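Local coordinates for protein formiminotetrahydrofolate cyclodeaminase (Thermotoga maritima, PDB 1O5H) that probably catalyses the release of ammonia from 5-formiminotetrahydrofolate, cyclising it to 5,10-methenyltetrahydrofolate, at residues E134-A139 with K203-G208. Sequence-based numbering, arbitrary orientation.
Sequences ELEKLA and KKMLEG
The carbonyl group of A139 is the flat group to look at first: M205 SE stands over one face of it, 4.1 Å from A139 C, while L206 CD2 comes alongside the oxygen, slightly off the carbonyl plane on the same side as SE and 3.9 Å from A139 O. The methyl of A139 points at the other helix and touches both side chains, which reach it from directions about at right angles, with CB 3.8 Å from M205 SE and 4.0 Å from L206 CG. L206 places its branch beside its own backbone N, CG anti to the carbonyl carbon (chi1 -67°), a torsion that turns CG and both methyls to A139 CB. M205, a selenomethionine, runs extended as far as SE and then bends at chi3 (-59°), taking CE toward the aliphatic part of E136, where M205 CE lies 4.4 Å from E136 CG. The flat carboxylate of E136 is engaged by R201 in a salt bridge, one turn earlier on the helix that carries M205. Here the last turns of helices 107-141 and 178-206 meet, with the CA atoms of A139 and L206 6.7 Å apart; V202 also touches A139, and L206 reaches on to T150 of helix 147-172. Chemically, this end of the helical bundle joins by apolar contact around one small methyl, L206 on the buried side and M205 on the exposed side.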
loop_
_atom_site.group_PDB
_atom_site.type_symbol
_atom_site.label_atom_id
_atom_site.label_comp_id
_atom_site.label_asym_id
_atom_site.label_seq_id
_atom_site.Cartn_x
_atom_site.Cartn_y
_atom_site.Cartn_z
ATOM N N GLU A 134 1.142 17.001 -2.245
ATOM C CA GLU A 134 -0.252 17.318 -2.001
ATOM C C GLU A 134 -0.671 16.918 -0.598
ATOM O O GLU A 134 -1.468 17.617 0.053
ATOM C CB GLU A 134 -1.166 16.663 -3.025
ATOM C CG GLU A 134 -0.857 16.986 -4.488
ATOM C CD GLU A 134 -1.089 18.435 -4.884
ATOM O OE1 GLU A 134 -0.912 19.353 -4.060
ATOM O OE2 GLU A 134 -1.430 18.666 -6.057
ATOM N N LEU A 135 -0.127 15.797 -0.129
ATOM C CA LEU A 135 -0.426 15.323 1.209
ATOM C C LEU A 135 0.127 16.320 2.167
ATOM O O LEU A 135 -0.495 16.586 3.181
ATOM C CB LEU A 135 0.144 13.935 1.468
ATOM C CG LEU A 135 -0.595 12.815 0.724
ATOM C CD1 LEU A 135 -0.071 11.458 1.047
ATOM C CD2 LEU A 135 -2.069 12.852 1.048
ATOM N N GLU A 136 1.255 16.942 1.844
ATOM C CA GLU A 136 1.722 17.999 2.740
ATOM C C GLU A 136 0.729 19.182 2.787
ATOM O O GLU A 136 0.405 19.704 3.869
ATOM C CB GLU A 136 3.118 18.474 2.399
ATOM C CG GLU A 136 3.678 19.336 3.500
ATOM C CD GLU A 136 5.082 19.812 3.235
ATOM O OE1 GLU A 136 5.813 19.207 2.418
ATOM O OE2 GLU A 136 5.462 20.806 3.885
ATOM N N LYS A 137 0.227 19.592 1.627
ATOM C CA LYS A 137 -0.769 20.653 1.606
ATOM C C LYS A 137 -2.010 20.210 2.359
ATOM O O LYS A 137 -2.542 20.969 3.161
ATOM C CB LYS A 137 -1.084 21.108 0.181
ATOM C CG LYS A 137 -0.003 22.039 -0.372
ATOM C CD LYS A 137 -0.032 22.190 -1.892
ATOM C CE LYS A 137 1.178 22.982 -2.356
ATOM N NZ LYS A 137 0.941 23.665 -3.653
ATOM N N LEU A 138 -2.439 18.966 2.162
ATOM C CA LEU A 138 -3.630 18.498 2.865
ATOM C C LEU A 138 -3.439 18.426 4.398
ATOM O O LEU A 138 -4.309 18.828 5.164
ATOM C CB LEU A 138 -4.074 17.154 2.314
ATOM C CG LEU A 138 -4.584 17.164 0.876
ATOM C CD1 LEU A 138 -4.832 15.761 0.413
ATOM C CD2 LEU A 138 -5.849 17.977 0.723
ATOM N N ALA A 139 -2.290 17.924 4.845
ATOM C CA ALA A 139 -1.993 17.917 6.262
ATOM C C ALA A 139 -2.198 19.292 6.849
ATOM O O ALA A 139 -2.681 19.420 7.978
ATOM C CB ALA A 139 -0.570 17.477 6.509
ATOM N N LYS A 203 3.781 13.222 8.652
ATOM C CA LYS A 203 3.838 12.544 9.947
ATOM C C LYS A 203 4.009 13.494 11.180
ATOM O O LYS A 203 3.243 13.419 12.126
ATOM C CB LYS A 203 4.903 11.471 9.927
ATOM C CG LYS A 203 4.364 10.095 9.530
ATOM C CD LYS A 203 5.494 9.128 9.272
ATOM C CE LYS A 203 5.947 8.366 10.504
ATOM N NZ LYS A 203 5.314 7.004 10.547
ATOM N N LYS A 204 4.981 14.400 11.153
ATOM C CA LYS A 204 5.239 15.251 12.302
ATOM C C LYS A 204 4.007 16.113 12.576
ATOM O O LYS A 204 3.488 16.095 13.676
ATOM C CB LYS A 204 6.505 16.088 12.060
ATOM C CG LYS A 204 7.134 16.743 13.297
HETATM N N MSE A 205 3.524 16.828 11.563
HETATM C CA MSE A 205 2.275 17.580 11.633
HETATM C C MSE A 205 1.052 16.780 12.115
HETATM O O MSE A 205 0.260 17.265 12.886
HETATM C CB MSE A 205 1.982 18.140 10.263
HETATM C CG MSE A 205 1.485 19.570 10.225
HETATM SE SE MSE A 205 1.523 20.039 8.337
HETATM C CE MSE A 205 3.544 19.740 7.916
ATOM N N LEU A 206 0.909 15.539 11.691
ATOM C CA LEU A 206 -0.313 14.826 11.978
ATOM C C LEU A 206 -0.238 13.772 13.071
ATOM O O LEU A 206 -1.258 13.187 13.416
ATOM C CB LEU A 206 -0.840 14.180 10.700
ATOM C CG LEU A 206 -1.317 15.115 9.600
ATOM C CD1 LEU A 206 -2.167 14.354 8.627
ATOM C CD2 LEU A 206 -2.099 16.242 10.214
ATOM N N GLU A 207 0.933 13.506 13.636
ATOM C CA GLU A 207 1.030 12.355 14.564
ATOM C C GLU A 207 0.033 12.452 15.742
ATOM O O GLU A 207 -0.465 11.437 16.241
ATOM C CB GLU A 207 2.476 12.108 15.060
ATOM C CG GLU A 207 3.042 13.214 15.963
ATOM C CD GLU A 207 3.793 12.698 17.196
ATOM O OE1 GLU A 207 3.564 11.541 17.623
ATOM O OE2 GLU A 207 4.611 13.470 17.763
ATOM N N GLY A 208 -0.274 13.672 16.159
ATOM C CA GLY A 208 -1.098 13.881 17.338
ATOM C C GLY A 208 -2.554 13.459 17.230
ATOM O O GLY A 208 -3.271 13.363 18.229
#